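Local coordinates for protein DNA primase (Aquifex aeolicus, PDB 2AU3) that probably synthesises the short RNA primers from which DNA polymerase starts during DNA replication, using a zinc-binding domain joined to an RNA polymerase core, at residues Asp18-Ser21 against Glu22-Leu26; Glu160-Leu163 against Leu164-Tyr167. One frame throughout, in Å; residues are numbered along the deposited sequence.

Both contacts are local, each made by one unbroken run of chain where a helix comes to its end, and their centres lie 29 Å apart with nearest atoms about 15 Å from each other. Contact 1 comes first along the chain: 18-26 carries helix 16-23 out toward strand 27-29 in the CHC2 zinc-finger region. Contact 2 follows in the N-terminal part of the catalytic core, where 160-167 links helix 151-161 to helix 164-168. They share no helix or sheet and do not touch. Contact 1 thus belongs to the zinc-binding domain and contact 2 to the polymerase core. Neither contains a metal ligand, though the Leu-24 side chain of contact 1 comes within about 9 Å of the zinc ion.

Contact 1. Residues Asp18-Ser21 against Glu22-Leu26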
ATOM      1  N   ASP A  18      17.170 -20.603  10.281  1.00 22.20           N
ATOM      2  CA  ASP A  18      17.321 -21.728  11.221  1.00 22.63           C
ATOM      3  C   ASP A  18      15.971 -22.372  11.584  1.00 22.24           C
ATOM      4  O   ASP A  18      15.862 -23.607  11.616  1.00 22.67           O
ATOM      5  CB  ASP A  18      18.052 -21.310  12.509  1.00 22.60           C
ATOM      6  CG  ASP A  18      19.472 -20.817  12.255  1.00 24.50           C
ATOM      7  OD1 ASP A  18      20.151 -21.334  11.340  1.00 25.19           O
ATOM      8  OD2 ASP A  18      19.998 -19.909  12.933  1.00 26.50           O
ATOM      9  N   VAL A  19      14.942 -21.571  11.866  1.00 22.41           N
ATOM     10  CA  VAL A  19      13.676 -22.223  12.268  1.00 22.44           C
ATOM     11  C   VAL A  19      12.961 -22.989  11.175  1.00 22.35           C
ATOM     12  O   VAL A  19      12.520 -24.111  11.420  1.00 22.34           O
ATOM     13  CB  VAL A  19      12.708 -21.412  13.241  1.00 23.38           C
ATOM     14  CG1 VAL A  19      13.164 -20.020  13.526  1.00 23.04           C
ATOM     15  CG2 VAL A  19      11.227 -21.481  12.815  1.00 22.28           C
ATOM     16  N   ILE A  20      12.885 -22.431   9.966  1.00 21.42           N
ATOM     17  CA  ILE A  20      12.192 -23.122   8.893  1.00 21.44           C
ATOM     18  C   ILE A  20      12.983 -24.353   8.389  1.00 21.96           C
ATOM     19  O   ILE A  20      12.391 -25.361   7.965  1.00 21.78           O
ATOM     20  CB  ILE A  20      11.815 -22.126   7.757  1.00 21.17           C
ATOM     21  CG1 ILE A  20      10.931 -20.990   8.338  1.00 20.80           C
ATOM     22  CG2 ILE A  20      11.114 -22.854   6.604  1.00 21.66           C
ATOM     23  CD1 ILE A  20      10.115 -20.155   7.309  1.00 20.66           C
ATOM     24  N   SER A  21      14.308 -24.279   8.457  1.00 22.09           N
ATOM     25  CA  SER A  21      15.157 -25.398   8.028  1.00 24.54           C
ATOM     26  C   SER A  21      14.964 -26.672   8.872  1.00 25.32           C
ATOM     27  O   SER A  21      15.192 -27.773   8.387  1.00 25.93           O
ATOM     28  CB  SER A  21      16.638 -24.992   8.018  1.00 24.97           C
ATOM     29  OG  SER A  21      17.424 -25.991   7.375  1.00 28.72           O
ATOM     30  N   GLU A  22      14.551 -26.515  10.128  1.00 26.06           N
ATOM     31  CA  GLU A  22      14.156 -27.648  10.964  1.00 27.30           C
ATOM     32  C   GLU A  22      12.994 -28.443  10.335  1.00 27.19           C
ATOM     33  O   GLU A  22      12.929 -29.668  10.463  1.00 27.41           O
ATOM     34  CB  GLU A  22      13.743 -27.154  12.355  1.00 27.96           C
ATOM     35  CG  GLU A  22      14.841 -26.387  13.098  1.00 30.09           C
ATOM     36  CD  GLU A  22      14.886 -26.709  14.583  1.00 34.64           C
ATOM     37  OE1 GLU A  22      13.893 -26.459  15.298  1.00 34.62           O
ATOM     38  OE2 GLU A  22      15.928 -27.196  15.051  1.00 36.97           O
ATOM     39  N   TYR A  23      12.098 -27.734   9.650  1.00 26.20           N
ATOM     40  CA  TYR A  23      10.864 -28.324   9.121  1.00 25.50           C
ATOM     41  C   TYR A  23      10.999 -28.684   7.658  1.00 25.00           C
ATOM     42  O   TYR A  23      10.564 -29.759   7.234  1.00 25.41           O
ATOM     43  CB  TYR A  23       9.717 -27.336   9.236  1.00 25.64           C
ATOM     44  CG  TYR A  23       9.266 -27.054  10.629  1.00 25.18           C
ATOM     45  CD1 TYR A  23       8.315 -27.869  11.248  1.00 24.83           C
ATOM     46  CD2 TYR A  23       9.754 -25.957  11.325  1.00 21.68           C
ATOM     47  CE1 TYR A  23       7.876 -27.594  12.523  1.00 24.97           C
ATOM     48  CE2 TYR A  23       9.355 -25.705  12.621  1.00 23.82           C
ATOM     49  CZ  TYR A  23       8.396 -26.505  13.199  1.00 23.52           C
ATOM     50  OH  TYR A  23       7.979 -26.243  14.462  1.00 28.89           O
ATOM     51  N   LEU A  24      11.610 -27.784   6.884  1.00 24.33           N
ATOM     52  CA  LEU A  24      11.675 -27.942   5.432  1.00 24.24           C
ATOM     53  C   LEU A  24      13.092 -28.107   4.862  1.00 24.89           C
ATOM     54  O   LEU A  24      14.084 -27.636   5.445  1.00 23.33           O
ATOM     55  CB  LEU A  24      10.952 -26.780   4.721  1.00 23.85           C
ATOM     56  CG  LEU A  24       9.544 -26.417   5.229  1.00 21.47           C
ATOM     57  CD1 LEU A  24       8.975 -25.176   4.528  1.00 17.68           C
ATOM     58  CD2 LEU A  24       8.587 -27.611   5.125  1.00 20.17           C
ATOM     59  N   ASN A  25      13.162 -28.792   3.721  1.00 25.40           N
ATOM     60  CA  ASN A  25      14.375 -28.856   2.927  1.00 27.17           C
ATOM     61  C   ASN A  25      14.522 -27.574   2.115  1.00 26.92           C
ATOM     62  O   ASN A  25      13.801 -27.364   1.137  1.00 27.22           O
ATOM     63  CB  ASN A  25      14.344 -30.062   1.978  1.00 28.18           C
ATOM     64  CG  ASN A  25      13.915 -31.340   2.669  0.50 31.25           C
ATOM     65  OD1 ASN A  25      14.557 -31.788   3.611  0.50 35.50           O
ATOM     66  ND2 ASN A  25      12.827 -31.940   2.193  0.50 33.75           N
ATOM     67  N   LEU A  26      15.456 -26.721   2.517  1.00 26.63           N
ATOM     68  CA  LEU A  26      15.600 -25.422   1.890  1.00 26.65           C
ATOM     69  C   LEU A  26      16.775 -25.473   0.924  1.00 26.88           C
ATOM     70  O   LEU A  26      17.874 -25.917   1.294  1.00 27.17           O
ATOM     71  CB  LEU A  26      15.793 -24.318   2.940  1.00 26.48           C
ATOM     72  CG  LEU A  26      14.632 -24.016   3.902  1.00 26.03           C
ATOM     73  CD1 LEU A  26      15.033 -22.935   4.877  1.00 26.37           C
ATOM     74  CD2 LEU A  26      13.373 -23.616   3.157  1.00 25.90           C
TER
HETATM   75  O   HOH W   1      12.502 -24.695  14.428  1.00 30.65           O
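Ile-20 O gathers two backbone donors as helix 16-23 runs out. Leu-24 N reaches it at 2.8 Å in a nearly straight i+4 bond, with an N-H...O angle of 165°. Tyr-23 N binds the same oxygen at 2.9 Å from above the carbonyl plane, adding an i+3 bond to the i+4 bond. The chain becomes extended at Leu-24, yet the apolar side chains keep to one side. Ile-20 CG2, anti to the backbone N, packs 3.8 Å from Leu-24 CD1, and Leu-26 CD2 meets the same methyl more loosely. The other methyl of Leu-26, CD1, rests 3.9 Å from Ser-21 N, so this leucine folds back along the last turn.

Val-19 O lies near the plane of the Tyr-23 ring, at its edge, 3.3 Å from CD2. It also takes a weak bond from Glu-22 N and a hydrogen bond from a water at 3.1 Å. Glu-22 OE1 forms a salt bridge with Arg-89 of helix 79-90, while Tyr-23 OH bonds Glu-75.

Helix 67-75 covers one flank: Ile-20 touches Phe-70, whose ring meets that of Tyr-23 edge-to-face, and Val-19 touches Ala-67 and Val-71. Leu-24 and Leu-26 instead lean on Thr-35 of strand 32-35, which places the helix end between that helix and the antiparallel sheet of the zinc-binding domain.

Contact 2. Residues Glu160-Leu163 against Leu164-Tyr167; sequences ENDL and LEAY
Asp-162 and Glu-165 turn their carboxylates toward each other across the start of helix 164-168, with OD1 of the aspartate 4.1 Å from OE1 of the glutamate. The two planes stand 73° apart, so the groups are far from coplanar. Glu-165 gets there by a bend in its chain: chi2 of 84° curls the carboxylate back toward the preceding turn. In Asp-162 the bond to CB points away from the new helix, and a chi1 near anti swings the carboxylate back toward it.

A water bridges the junction. It donates to Asp-162 O at 2.8 Å and to Glu-165 OE1 at 3.2 Å, and accepts from Ala-166 N at 3.1 Å, tying the turn to an amide of the new helix's first turn. Leu-163, at the N-cap, enters by its backbone: its carbonyl oxygen accepts from Tyr-167 N at 2.9 Å, with an N-H...O angle of 153°. Tyr-167 CB lies 3.4 Å from that oxygen, while its ring leads away to Ala-108 and Val-112 of helix 101-122. Leu-163 of the turn and Leu-164 and Tyr-167 of helix 164-168 pack against Leu-158 of helix 151-161.

The positive phi of Asp-162, with two bonds back into the last turn, marks a Schellman motif at the end of helix 151-161, followed almost at once by the next helix. Two acidic groups this close would probably disfavour each other's ionised form, but both are exposed, so solvent should weaken the repulsion, and the water's hydrogen bond to Glu-165 and the nearby helix start may offset it further.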
ATOM      1  N   GLU A 160     -10.749 -18.263  19.066  1.00 27.65           N
ATOM      2  CA  GLU A 160      -9.849 -19.432  19.077  1.00 29.60           C
ATOM      3  C   GLU A 160      -8.376 -19.037  19.298  1.00 29.19           C
ATOM      4  O   GLU A 160      -7.604 -19.815  19.847  1.00 28.91           O
ATOM      5  CB  GLU A 160      -9.924 -20.201  17.744  1.00 30.31           C
ATOM      6  CG  GLU A 160     -11.062 -21.208  17.589  1.00 37.11           C
ATOM      7  CD  GLU A 160     -10.973 -21.994  16.270  1.00 42.60           C
ATOM      8  OE1 GLU A 160     -10.798 -21.376  15.193  1.00 44.36           O
ATOM      9  OE2 GLU A 160     -11.076 -23.240  16.307  1.00 47.70           O
ATOM     10  N   ASN A 161      -7.996 -17.859  18.792  1.00 28.62           N
ATOM     11  CA  ASN A 161      -6.622 -17.373  18.848  1.00 27.92           C
ATOM     12  C   ASN A 161      -6.410 -16.393  19.992  1.00 27.97           C
ATOM     13  O   ASN A 161      -5.296 -15.897  20.206  1.00 28.20           O
ATOM     14  CB  ASN A 161      -6.230 -16.731  17.514  1.00 27.03           C
ATOM     15  CG  ASN A 161      -5.872 -17.761  16.457  1.00 25.57           C
ATOM     16  OD1 ASN A 161      -4.724 -18.201  16.363  1.00 26.11           O
ATOM     17  ND2 ASN A 161      -6.853 -18.156  15.657  1.00 23.97           N
ATOM     18  N   ASP A 162      -7.497 -16.103  20.701  1.00 28.39           N
ATOM     19  CA  ASP A 162      -7.478 -15.257  21.889  1.00 29.12           C
ATOM     20  C   ASP A 162      -7.133 -13.814  21.513  1.00 28.18           C
ATOM     21  O   ASP A 162      -6.407 -13.122  22.227  1.00 28.75           O
ATOM     22  CB  ASP A 162      -6.506 -15.828  22.953  1.00 30.25           C
ATOM     23  CG  ASP A 162      -6.561 -15.066  24.252  1.00 33.35           C
ATOM     24  OD1 ASP A 162      -7.646 -14.509  24.561  1.00 35.21           O
ATOM     25  OD2 ASP A 162      -5.563 -14.939  25.013  1.00 38.96           O
ATOM     26  N   LEU A 163      -7.678 -13.372  20.384  1.00 27.02           N
ATOM     27  CA  LEU A 163      -7.299 -12.108  19.772  1.00 25.92           C
ATOM     28  C   LEU A 163      -8.492 -11.158  19.631  1.00 25.77           C
ATOM     29  O   LEU A 163      -8.341 -10.072  19.095  1.00 25.71           O
ATOM     30  CB  LEU A 163      -6.679 -12.362  18.395  1.00 25.39           C
ATOM     31  CG  LEU A 163      -5.316 -13.073  18.337  1.00 24.18           C
ATOM     32  CD1 LEU A 163      -4.896 -13.356  16.882  1.00 21.80           C
ATOM     33  CD2 LEU A 163      -4.269 -12.256  19.040  1.00 23.59           C
ATOM     34  N   LEU A 164      -9.669 -11.567  20.105  1.00 25.04           N
ATOM     35  CA  LEU A 164     -10.894 -10.772  19.896  1.00 25.15           C
ATOM     36  C   LEU A 164     -10.824  -9.401  20.566  1.00 25.50           C
ATOM     37  O   LEU A 164     -11.110  -8.370  19.965  1.00 24.92           O
ATOM     38  CB  LEU A 164     -12.108 -11.522  20.414  1.00 25.17           C
ATOM     39  CG  LEU A 164     -13.455 -10.821  20.238  1.00 26.83           C
ATOM     40  CD1 LEU A 164     -13.676 -10.398  18.751  1.00 24.71           C
ATOM     41  CD2 LEU A 164     -14.581 -11.723  20.712  1.00 27.06           C
ATOM     42  N   GLU A 165     -10.438  -9.400  21.820  1.00 25.87           N
ATOM     43  CA  GLU A 165     -10.399  -8.172  22.594  1.00 27.32           C
ATOM     44  C   GLU A 165      -9.363  -7.192  22.016  1.00 26.39           C
ATOM     45  O   GLU A 165      -9.644  -6.011  21.839  1.00 26.10           O
ATOM     46  CB  GLU A 165     -10.112  -8.475  24.067  1.00 28.42           C
ATOM     47  CG  GLU A 165     -11.192  -9.303  24.743  1.00 34.40           C
ATOM     48  CD  GLU A 165     -11.040 -10.810  24.524  1.00 42.46           C
ATOM     49  OE1 GLU A 165     -10.078 -11.244  23.838  1.00 44.87           O
ATOM     50  OE2 GLU A 165     -11.899 -11.570  25.045  1.00 45.02           O
ATOM     51  N   ALA A 166      -8.183  -7.693  21.664  1.00 25.63           N
ATOM     52  CA  ALA A 166      -7.227  -6.863  20.934  1.00 24.39           C
ATOM     53  C   ALA A 166      -7.819  -6.334  19.633  1.00 23.95           C
ATOM     54  O   ALA A 166      -7.665  -5.152  19.324  1.00 24.57           O
ATOM     55  CB  ALA A 166      -5.970  -7.616  20.657  1.00 23.87           C
ATOM     56  N   TYR A 167      -8.474  -7.205  18.862  1.00 23.73           N
ATOM     57  CA  TYR A 167      -8.975  -6.800  17.551  1.00 22.95           C
ATOM     58  C   TYR A 167     -10.020  -5.690  17.660  1.00 23.89           C
ATOM     59  O   TYR A 167     -10.115  -4.833  16.780  1.00 22.75           O
ATOM     60  CB  TYR A 167      -9.514  -7.986  16.730  1.00 22.22           C
ATOM     61  CG  TYR A 167      -9.708  -7.619  15.257  1.00 19.99           C
ATOM     62  CD1 TYR A 167      -8.613  -7.253  14.469  1.00 18.79           C
ATOM     63  CD2 TYR A 167     -10.978  -7.579  14.676  1.00 20.75           C
ATOM     64  CE1 TYR A 167      -8.755  -6.885  13.124  1.00 17.66           C
ATOM     65  CE2 TYR A 167     -11.139  -7.197  13.318  1.00 19.92           C
ATOM     66  CZ  TYR A 167      -9.999  -6.854  12.556  1.00 15.28           C
ATOM     67  OH  TYR A 167     -10.116  -6.502  11.229  1.00 17.45           O
TER
HETATM   68  O   HOH W   2      -7.200 -10.468  22.673  1.00 27.65           O